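Local coordinates for dual specificity protein phosphatase 18 (Homo sapiens, PDB 2ESB) that removes phosphate from phosphotyrosine and, less readily, from phosphothreonine in MAP-kinase peptides, as a small dual-specificity protein phosphatase, at residues A[81-86]-A[148-153]; A[162-167]-A[174-179]; A[89-94]-A[120-125]. All coordinates share one frame; numbering follows the deposited sequence.

Contact 1 (A[81-86]-A[148-153]); sequences DFFDPI and WEQLIH
The ring of F83, at the start of helix 83-95, runs across to the flank of helix 145-159 and ends against Q150 and L151. This is helix-to-helix packing inside the alpha/beta catalytic domain of the dual-specificity phosphatases. The two backbones keep their distance, with F83 CA 8.7 Å from L151 CA, and the phenyl group does the spanning.

From CB outward, the first torsion sets the course: CG stands anti to the carbonyl carbon (chi1 -74°), which carries the ring off the first helical turn toward the other helix. Toward helix 145-159 the touching is done by CE1 and CZ. F83 CE1 brings the ring edge to the backbone, 3.5 Å from Q150 O, with that oxygen near the ring plane. F83 CZ, the tip, lies 3.9 Å from Q150 CB and 3.7 Å from L151 CD2, the leucine methyl coming in obliquely to the ring. Both side chains cross the phenylalanine at about a right angle.

Beyond CB the glutamine takes no further part here: its extended chain carries the amide to the loop that leads into 81-86, where OE1 accepts from C80 N and NE2 donates to S77 O. The ring of F83 also rests on L114 and A117 of helix 110-122 and meets Y154.

An alanine here would end at CB, would probably open a gap between the two helices, and would leave L151 CD2 without its aromatic neighbour. That methyl touches two ring atoms, lying 4.0 Å from F83 CE1 as well as against CZ.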
loop_
_atom_site.group_PDB
_atom_site.type_symbol
_atom_site.label_atom_id
_atom_site.label_comp_id
_atom_site.label_asym_id
_atom_site.label_seq_id
_atom_site.Cartn_x
_atom_site.Cartn_y
_atom_site.Cartn_z
ATOM N N ASP A 81 -4.713 -11.213 -3.505
ATOM C CA ASP A 81 -5.060 -11.430 -4.919
ATOM C C ASP A 81 -4.726 -10.215 -5.776
ATOM O O ASP A 81 -4.647 -10.304 -7.003
ATOM C CB ASP A 81 -6.538 -11.773 -5.085
ATOM C CG ASP A 81 -6.920 -13.051 -4.368
ATOM O OD1 ASP A 81 -6.033 -13.903 -4.157
ATOM O OD2 ASP A 81 -8.108 -13.206 -4.026
ATOM N N PHE A 82 -4.508 -9.075 -5.133
ATOM C CA PHE A 82 -4.182 -7.872 -5.876
ATOM C C PHE A 82 -2.709 -7.466 -5.819
ATOM O O PHE A 82 -2.320 -6.512 -6.484
ATOM C CB PHE A 82 -5.050 -6.701 -5.400
ATOM C CG PHE A 82 -6.511 -6.898 -5.658
ATOM C CD1 PHE A 82 -7.311 -7.553 -4.732
ATOM C CD2 PHE A 82 -7.084 -6.448 -6.843
ATOM C CE1 PHE A 82 -8.668 -7.758 -4.982
ATOM C CE2 PHE A 82 -8.442 -6.647 -7.106
ATOM C CZ PHE A 82 -9.233 -7.304 -6.173
ATOM N N PHE A 83 -1.899 -8.179 -5.041
ATOM C CA PHE A 83 -0.475 -7.847 -4.914
ATOM C C PHE A 83 0.243 -7.670 -6.257
ATOM O O PHE A 83 0.825 -6.625 -6.519
ATOM C CB PHE A 83 0.268 -8.922 -4.101
ATOM C CG PHE A 83 -0.004 -8.885 -2.614
ATOM C CD1 PHE A 83 0.484 -9.900 -1.788
ATOM C CD2 PHE A 83 -0.730 -7.847 -2.037
ATOM C CE1 PHE A 83 0.254 -9.884 -0.404
ATOM C CE2 PHE A 83 -0.966 -7.820 -0.649
ATOM C CZ PHE A 83 -0.470 -8.846 0.164
ATOM N N ASP A 84 0.212 -8.698 -7.099
ATOM C CA ASP A 84 0.888 -8.639 -8.398
ATOM C C ASP A 84 0.246 -7.704 -9.405
ATOM O O ASP A 84 0.931 -6.906 -10.046
ATOM C CB ASP A 84 0.979 -10.035 -9.016
ATOM C CG ASP A 84 2.183 -10.794 -8.536
ATOM O OD1 ASP A 84 2.028 -11.962 -8.126
ATOM O OD2 ASP A 84 3.288 -10.215 -8.573
ATOM N N PRO A 85 -1.077 -7.799 -9.577
ATOM C CA PRO A 85 -1.715 -6.912 -10.543
ATOM C C PRO A 85 -1.602 -5.423 -10.214
ATOM O O PRO A 85 -1.393 -4.611 -11.114
ATOM C CB PRO A 85 -3.153 -7.426 -10.590
ATOM C CG PRO A 85 -3.334 -8.098 -9.259
ATOM C CD PRO A 85 -2.032 -8.793 -9.059
ATOM N N ILE A 86 -1.722 -5.056 -8.942
ATOM C CA ILE A 86 -1.600 -3.650 -8.590
ATOM C C ILE A 86 -0.139 -3.195 -8.639
ATOM O O ILE A 86 0.142 -2.062 -9.027
ATOM C CB ILE A 86 -2.188 -3.356 -7.204
ATOM C CG1 ILE A 86 -3.705 -3.569 -7.236
ATOM C CG2 ILE A 86 -1.858 -1.917 -6.797
ATOM C CD1 ILE A 86 -4.437 -2.667 -8.213
ATOM N N TRP A 148 -0.232 -9.122 7.045
ATOM C CA TRP A 148 1.160 -9.474 7.284
ATOM C C TRP A 148 1.415 -10.917 6.843
ATOM O O TRP A 148 2.409 -11.203 6.173
ATOM C CB TRP A 148 1.529 -9.284 8.759
ATOM C CG TRP A 148 1.941 -7.876 9.061
ATOM C CD1 TRP A 148 1.245 -6.948 9.774
ATOM C CD2 TRP A 148 3.140 -7.228 8.617
ATOM N NE1 TRP A 148 1.933 -5.755 9.800
ATOM C CE2 TRP A 148 3.100 -5.902 9.096
ATOM C CE3 TRP A 148 4.247 -7.644 7.855
ATOM C CZ2 TRP A 148 4.127 -4.978 8.840
ATOM C CZ3 TRP A 148 5.268 -6.725 7.598
ATOM C CH2 TRP A 148 5.199 -5.409 8.089
ATOM N N GLU A 149 0.516 -11.828 7.201
ATOM C CA GLU A 149 0.671 -13.226 6.793
ATOM C C GLU A 149 0.694 -13.307 5.263
ATOM O O GLU A 149 1.455 -14.079 4.670
ATOM C CB GLU A 149 -0.495 -14.073 7.318
ATOM C CG GLU A 149 -0.491 -14.333 8.815
ATOM C CD GLU A 149 -1.851 -14.800 9.324
ATOM O OE1 GLU A 149 -2.512 -15.591 8.616
ATOM O OE2 GLU A 149 -2.254 -14.383 10.431
ATOM N N GLN A 150 -0.166 -12.520 4.621
ATOM C CA GLN A 150 -0.220 -12.503 3.163
ATOM C C GLN A 150 1.072 -11.949 2.570
ATOM O O GLN A 150 1.578 -12.466 1.562
ATOM C CB GLN A 150 -1.422 -11.684 2.690
ATOM C CG GLN A 150 -2.748 -12.425 2.873
ATOM C CD GLN A 150 -3.949 -11.519 2.695
ATOM O OE1 GLN A 150 -4.009 -10.742 1.751
ATOM N NE2 GLN A 150 -4.920 -11.622 3.601
ATOM N N LEU A 151 1.609 -10.907 3.199
ATOM C CA LEU A 151 2.857 -10.288 2.731
ATOM C C LEU A 151 4.047 -11.232 2.924
ATOM O O LEU A 151 4.942 -11.304 2.084
ATOM C CB LEU A 151 3.101 -8.964 3.464
ATOM C CG LEU A 151 2.197 -7.805 3.031
ATOM C CD1 LEU A 151 2.333 -6.649 4.019
ATOM C CD2 LEU A 151 2.566 -7.351 1.623
ATOM N N ILE A 152 4.050 -11.965 4.028
ATOM C CA ILE A 152 5.116 -12.930 4.293
ATOM C C ILE A 152 5.060 -14.042 3.237
ATOM O O ILE A 152 6.091 -14.473 2.709
ATOM C CB ILE A 152 4.962 -13.516 5.724
ATOM C CG1 ILE A 152 5.388 -12.459 6.748
ATOM C CG2 ILE A 152 5.802 -14.785 5.888
ATOM C CD1 ILE A 152 5.013 -12.798 8.187
ATOM N N HIS A 153 3.857 -14.502 2.912
ATOM C CA HIS A 153 3.722 -15.542 1.891
ATOM C C HIS A 153 4.208 -15.010 0.529
ATOM O O HIS A 153 4.891 -15.708 -0.218
ATOM C CB HIS A 153 2.268 -16.001 1.791
ATOM C CG HIS A 153 2.033 -17.026 0.726
ATOM N ND1 HIS A 153 1.511 -16.710 -0.510
ATOM C CD2 HIS A 153 2.273 -18.359 0.704
ATOM C CE1 HIS A 153 1.435 -17.805 -1.248
ATOM N NE2 HIS A 153 1.893 -18.818 -0.534
#

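Contact 2 (A[162-167]-A[174-179]); sequences NTVHMV and IPDIYE
D176 and H165 find each other through their first torsions. D176 CG sits between its backbone N and carbonyl carbon (chi1 44°), which folds the carboxylate back over the backbone of H165; H165 CG stands anti to its carbonyl carbon (chi1 -43°) and presents the ring edge to it. H165 ND1 donates to D176 OD2 at 3.0 Å, meeting the syn side of that oxygen, with D176 OD2 close to the plane of the imidazole, at its edge, while the ring and carboxylate planes are steeply inclined to each other. H165 N adds weak bonds to both carboxylate oxygens, and D176 N returns a bond of 2.7 Å to H165 O. The two residues are thus joined by backbone and side chain together. A water completes the grip, donating to D176 OD1 at 2.9 Å and also to T163 O.

Next to this lies a short antiparallel beta hairpin. V167 and I174 form its hydrogen-bonded pair: V167 N reaches I174 O at 2.7 Å in a nearly straight bond, and I174 N reaches V167 O at 3.0 Å. Their side chains share one face of the ribbon, whereas those of the non-hydrogen-bonded pair M166 and P175 diverge. The bent methionine still doubles back, setting M166 CE 3.6 Å from I174 C. Before the strand, V164 splits its branches: V164 CG1 lies 3.7 Å from P175 CB, and V164 CG2 lies 3.6 Å from I177 CD1.

The hairpin is docked on helices. M166 packs on W148, E149 and I152 of helix 145-159, while V164 and I177 face helix 127-137, the first touching L127 and the second L128 and H131.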
loop_
_atom_site.group_PDB
_atom_site.type_symbol
_atom_site.label_atom_id
_atom_site.label_comp_id
_atom_site.label_asym_id
_atom_site.label_seq_id
_atom_site.Cartn_x
_atom_site.Cartn_y
_atom_site.Cartn_z
ATOM N N ASN A 162 12.230 -15.514 4.029
ATOM C CA ASN A 162 11.486 -14.494 4.765
ATOM C C ASN A 162 12.369 -13.675 5.696
ATOM O O ASN A 162 13.351 -14.176 6.236
ATOM C CB ASN A 162 10.365 -15.135 5.590
ATOM C CG ASN A 162 9.183 -15.536 4.752
ATOM O OD1 ASN A 162 8.717 -16.673 4.827
ATOM N ND2 ASN A 162 8.678 -14.602 3.949
ATOM N N THR A 163 12.000 -12.412 5.889
ATOM C CA THR A 163 12.741 -11.513 6.760
ATOM C C THR A 163 11.841 -11.005 7.879
ATOM O O THR A 163 12.287 -10.288 8.772
ATOM C CB THR A 163 13.309 -10.323 5.978
ATOM O OG1 THR A 163 12.248 -9.671 5.266
ATOM C CG2 THR A 163 14.375 -10.803 4.994
ATOM N N VAL A 164 10.565 -11.369 7.802
ATOM C CA VAL A 164 9.574 -11.013 8.817
ATOM C C VAL A 164 8.813 -12.320 9.109
ATOM O O VAL A 164 8.517 -13.084 8.190
ATOM C CB VAL A 164 8.591 -9.935 8.301
ATOM C CG1 VAL A 164 7.559 -9.612 9.369
ATOM C CG2 VAL A 164 9.361 -8.666 7.914
ATOM N N HIS A 165 8.519 -12.582 10.378
ATOM C CA HIS A 165 7.816 -13.808 10.760
ATOM C C HIS A 165 6.728 -13.509 11.782
ATOM O O HIS A 165 6.926 -12.676 12.665
ATOM C CB HIS A 165 8.791 -14.812 11.388
ATOM C CG HIS A 165 10.101 -14.918 10.670
ATOM N ND1 HIS A 165 11.056 -13.926 10.711
ATOM C CD2 HIS A 165 10.598 -15.886 9.862
ATOM C CE1 HIS A 165 12.085 -14.276 9.961
ATOM N NE2 HIS A 165 11.832 -15.462 9.434
ATOM N N MET A 166 5.589 -14.194 11.662
ATOM C CA MET A 166 4.486 -14.014 12.603
ATOM C C MET A 166 4.829 -14.748 13.912
ATOM O O MET A 166 5.328 -15.873 13.884
ATOM C CB MET A 166 3.191 -14.594 12.020
ATOM C CG MET A 166 2.735 -13.945 10.705
ATOM S SD MET A 166 2.559 -12.154 10.877
ATOM C CE MET A 166 1.034 -12.046 11.846
ATOM N N VAL A 167 4.570 -14.107 15.046
ATOM C CA VAL A 167 4.842 -14.711 16.349
ATOM C C VAL A 167 3.632 -14.526 17.261
ATOM O O VAL A 167 2.799 -13.638 17.030
ATOM C CB VAL A 167 6.085 -14.074 17.031
ATOM C CG1 VAL A 167 7.322 -14.279 16.169
ATOM C CG2 VAL A 167 5.848 -12.595 17.278
ATOM N N ILE A 174 1.300 -11.548 15.560
ATOM C CA ILE A 174 1.789 -10.268 15.068
ATOM C C ILE A 174 3.113 -10.538 14.384
ATOM O O ILE A 174 3.734 -11.572 14.626
ATOM C CB ILE A 174 2.064 -9.276 16.221
ATOM C CG1 ILE A 174 3.136 -9.862 17.152
ATOM C CG2 ILE A 174 0.776 -8.985 16.983
ATOM C CD1 ILE A 174 3.473 -9.010 18.339
ATOM N N PRO A 175 3.554 -9.630 13.504
ATOM C CA PRO A 175 4.840 -9.817 12.819
ATOM C C PRO A 175 5.864 -9.616 13.925
ATOM O O PRO A 175 5.612 -8.822 14.842
ATOM C CB PRO A 175 4.903 -8.659 11.816
ATOM C CG PRO A 175 3.541 -8.060 11.814
ATOM C CD PRO A 175 2.912 -8.362 13.130
ATOM N N ASP A 176 7.003 -10.308 13.870
ATOM C CA ASP A 176 7.983 -10.132 14.937
ATOM C C ASP A 176 8.417 -8.670 15.070
ATOM O O ASP A 176 8.777 -8.219 16.163
ATOM C CB ASP A 176 9.202 -11.060 14.751
ATOM C CG ASP A 176 9.710 -11.113 13.321
ATOM O OD1 ASP A 176 9.483 -10.165 12.547
ATOM O OD2 ASP A 176 10.360 -12.118 12.973
ATOM N N ILE A 177 8.347 -7.934 13.964
ATOM C CA ILE A 177 8.685 -6.509 13.924
ATOM C C ILE A 177 7.975 -5.736 15.031
ATOM O O ILE A 177 8.461 -4.704 15.490
ATOM C CB ILE A 177 8.231 -5.867 12.587
ATOM C CG1 ILE A 177 9.031 -6.438 11.422
ATOM C CG2 ILE A 177 8.387 -4.360 12.650
ATOM C CD1 ILE A 177 8.588 -5.888 10.076
ATOM N N TYR A 178 6.801 -6.209 15.434
ATOM C CA TYR A 178 6.047 -5.513 16.463
ATOM C C TYR A 178 6.384 -5.956 17.883
ATOM O O TYR A 178 5.712 -5.551 18.834
ATOM C CB TYR A 178 4.547 -5.664 16.209
ATOM C CG TYR A 178 4.064 -5.024 14.921
ATOM C CD1 TYR A 178 4.857 -4.107 14.222
ATOM C CD2 TYR A 178 2.799 -5.319 14.415
ATOM C CE1 TYR A 178 4.390 -3.498 13.041
ATOM C CE2 TYR A 178 2.327 -4.724 13.249
ATOM C CZ TYR A 178 3.124 -3.818 12.571
ATOM O OH TYR A 178 2.637 -3.239 11.428
ATOM N N GLU A 179 7.426 -6.780 18.006
ATOM C CA GLU A 179 7.919 -7.289 19.293
ATOM C C GLU A 179 7.240 -8.561 19.780
ATOM O O GLU A 179 6.505 -8.489 20.789
ATOM C CB GLU A 179 7.827 -6.206 20.377
ATOM C CG GLU A 179 9.179 -5.680 20.832
ATOM C CD GLU A 179 10.051 -5.238 19.671
ATOM O OE1 GLU A 179 9.671 -4.274 18.971
ATOM O OE2 GLU A 179 11.116 -5.856 19.456
HETATM O O HOH W 1 11.686 -9.155 11.046
#

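Contact 3 (A[89-94]-A[120-125]); sequences HIHSVE and MKYHAM
The rings of H91 and Y122 lie face to face in an offset stack, their planes only 11° apart and their centroids separated by 4.2 Å. Y122 CE2 sits over one face of the imidazole, displaced toward the rim, and comes within 3.3 Å of H91 CG. The tyrosine face turned to the imidazole also receives H91 CB, which lies over the centre of the phenol ring, 3.7 Å from its centroid, as a CH-pi contact. The histidine therefore covers the phenol with both its methylene and its ring. This works because H91 CG is anti to the backbone N (chi1 178°), setting the imidazole flat against the phenol; the two side chains cross at about a right angle even though their rings are almost parallel.

A second, looser link lies beside the stack. At the edge of the H123 ring, in its plane, a water sits 2.8 Å from H123 NE2 and donates to E94 OE1, also at 2.8 Å. It spans two groups too far apart for a direct bond, E94 OE1 being 5.0 Å from H123 NE2. E94 OE1 also bonds S26 OG.

The contact joins the middle of helix 83-95 to the end of helix 110-122, with H123 the first residue to leave the helical path. On another side of helix 83-95, I90 and V93 turn to strand 100-103.

The chemistry is mixed: one face of each ring is covered by the other, at the surface, while the phenol oxygen is held by D88. Y122 OH bonds to D88 OD1, an oxygen that also takes a salt bridge from K121, which probably holds the hydroxyl end of the phenol in place beside H91. The E94 carboxylate, joined through the water, would probably stabilise a positive charge on H123 if it carried one.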
loop_
_atom_site.group_PDB
_atom_site.type_symbol
_atom_site.label_atom_id
_atom_site.label_comp_id
_atom_site.label_asym_id
_atom_site.label_seq_id
_atom_site.Cartn_x
_atom_site.Cartn_y
_atom_site.Cartn_z
ATOM N N HIS A 89 0.617 -2.412 -12.049
ATOM C CA HIS A 89 -0.101 -1.207 -12.461
ATOM C C HIS A 89 0.707 0.022 -12.032
ATOM O O HIS A 89 0.904 0.946 -12.808
ATOM C CB HIS A 89 -1.496 -1.188 -11.821
ATOM C CG HIS A 89 -2.439 -0.183 -12.416
ATOM N ND1 HIS A 89 -2.184 1.172 -12.435
ATOM C CD2 HIS A 89 -3.675 -0.337 -12.951
ATOM C CE1 HIS A 89 -3.225 1.810 -12.946
ATOM N NE2 HIS A 89 -4.143 0.917 -13.265
ATOM N N ILE A 90 1.178 0.026 -10.791
ATOM C CA ILE A 90 1.974 1.146 -10.290
ATOM C C ILE A 90 3.214 1.325 -11.165
ATOM O O ILE A 90 3.577 2.438 -11.540
ATOM C CB ILE A 90 2.388 0.892 -8.824
ATOM C CG1 ILE A 90 1.129 0.863 -7.947
ATOM C CG2 ILE A 90 3.360 1.968 -8.350
ATOM C CD1 ILE A 90 1.375 0.308 -6.552
ATOM N N HIS A 91 3.855 0.215 -11.490
ATOM C CA HIS A 91 5.043 0.243 -12.330
ATOM C C HIS A 91 4.738 0.809 -13.719
ATOM O O HIS A 91 5.494 1.633 -14.231
ATOM C CB HIS A 91 5.620 -1.165 -12.467
ATOM C CG HIS A 91 6.825 -1.232 -13.351
ATOM N ND1 HIS A 91 8.009 -0.594 -13.045
ATOM C CD2 HIS A 91 7.016 -1.829 -14.551
ATOM C CE1 HIS A 91 8.876 -0.792 -14.022
ATOM N NE2 HIS A 91 8.300 -1.537 -14.947
ATOM N N SER A 92 3.632 0.381 -14.328
ATOM C CA SER A 92 3.277 0.879 -15.663
ATOM C C SER A 92 3.034 2.380 -15.662
ATOM O O SER A 92 3.424 3.073 -16.602
ATOM C CB SER A 92 2.034 0.175 -16.199
ATOM O OG SER A 92 2.274 -1.209 -16.347
ATOM N N VAL A 93 2.372 2.877 -14.619
ATOM C CA VAL A 93 2.114 4.311 -14.495
ATOM C C VAL A 93 3.449 5.032 -14.439
ATOM O O VAL A 93 3.639 6.062 -15.090
ATOM C CB VAL A 93 1.305 4.636 -13.212
ATOM C CG1 VAL A 93 1.248 6.146 -12.977
ATOM C CG2 VAL A 93 -0.104 4.089 -13.348
ATOM N N GLU A 94 4.385 4.490 -13.671
ATOM C CA GLU A 94 5.690 5.124 -13.566
ATOM C C GLU A 94 6.382 5.133 -14.926
ATOM O O GLU A 94 6.948 6.142 -15.337
ATOM C CB GLU A 94 6.571 4.390 -12.551
ATOM C CG GLU A 94 7.983 4.981 -12.442
ATOM C CD GLU A 94 8.807 4.332 -11.346
ATOM O OE1 GLU A 94 8.617 4.681 -10.163
ATOM O OE2 GLU A 94 9.639 3.462 -11.671
ATOM N N MET A 120 8.610 -4.678 -2.692
ATOM C CA MET A 120 9.346 -5.935 -2.776
ATOM C C MET A 120 9.514 -6.369 -4.224
ATOM O O MET A 120 10.592 -6.807 -4.636
ATOM C CB MET A 120 8.631 -7.060 -2.015
ATOM C CG MET A 120 8.624 -6.906 -0.501
ATOM S SD MET A 120 8.115 -8.450 0.316
ATOM C CE MET A 120 6.353 -8.480 -0.111
ATOM N N LYS A 121 8.447 -6.249 -5.002
ATOM C CA LYS A 121 8.512 -6.684 -6.384
ATOM C C LYS A 121 9.318 -5.789 -7.304
ATOM O O LYS A 121 10.076 -6.286 -8.132
ATOM C CB LYS A 121 7.105 -6.863 -6.964
ATOM C CG LYS A 121 7.124 -7.466 -8.362
ATOM C CD LYS A 121 5.741 -7.742 -8.937
ATOM C CE LYS A 121 5.864 -8.462 -10.306
ATOM N NZ LYS A 121 4.544 -8.990 -10.818
ATOM N N TYR A 122 9.188 -4.476 -7.157
ATOM C CA TYR A 122 9.896 -3.579 -8.065
ATOM C C TYR A 122 11.109 -2.808 -7.565
ATOM O O TYR A 122 11.797 -2.164 -8.358
ATOM C CB TYR A 122 8.896 -2.601 -8.689
ATOM C CG TYR A 122 8.069 -3.251 -9.764
ATOM C CD1 TYR A 122 6.800 -3.742 -9.488
ATOM C CD2 TYR A 122 8.590 -3.438 -11.047
ATOM C CE1 TYR A 122 6.064 -4.407 -10.460
ATOM C CE2 TYR A 122 7.861 -4.106 -12.026
ATOM C CZ TYR A 122 6.599 -4.589 -11.721
ATOM O OH TYR A 122 5.870 -5.272 -12.661
ATOM N N HIS A 123 11.369 -2.841 -6.262
ATOM C CA HIS A 123 12.536 -2.139 -5.727
ATOM C C HIS A 123 13.498 -3.119 -5.044
ATOM O O HIS A 123 14.367 -2.728 -4.262
ATOM C CB HIS A 123 12.084 -1.040 -4.762
ATOM C CG HIS A 123 11.533 0.167 -5.460
ATOM N ND1 HIS A 123 12.318 1.237 -5.830
ATOM C CD2 HIS A 123 10.291 0.436 -5.925
ATOM C CE1 HIS A 123 11.583 2.113 -6.492
ATOM N NE2 HIS A 123 10.349 1.651 -6.563
ATOM N N ALA A 124 13.311 -4.399 -5.351
ATOM C CA ALA A 124 14.142 -5.473 -4.813
ATOM C C ALA A 124 14.412 -5.313 -3.317
ATOM O O ALA A 124 15.560 -5.380 -2.867
ATOM C CB ALA A 124 15.458 -5.530 -5.586
ATOM N N MET A 125 13.352 -5.099 -2.546
ATOM C CA MET A 125 13.492 -4.935 -1.105
ATOM C C MET A 125 12.886 -6.102 -0.345
ATOM O O MET A 125 11.874 -6.661 -0.757
ATOM C CB MET A 125 12.817 -3.640 -0.643
ATOM C CG MET A 125 13.516 -2.372 -1.124
ATOM S SD MET A 125 12.579 -0.870 -0.757
ATOM C CE MET A 125 13.252 -0.423 0.803
HETATM O O HOH W 2 8.631 3.610 -7.549
#

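Overall arrangement
Along the chain the order is 81-86, 89-94, 120-125, 148-153, 162-167 and 174-179, so contact 3 falls within the span of contact 1 and contact 2 follows both. Contacts 1 and 3 share helix 83-95; their centres are 13 Å apart, and the salt bridge from D84 OD2 to K121 NZ ties them. Contact 2, centred 16 Å from contact 1, meets it through helix 145-159, where I152 O accepts from N162 ND2 and W148 NE1 pairs with Y178 OH. Contacts 2 and 3, 24 Å apart, do not touch. Contacts 1 and 3 join domain helices; contact 2 closes the hairpin packed on helix 145-159; all lie away from the predicted catalytic C104.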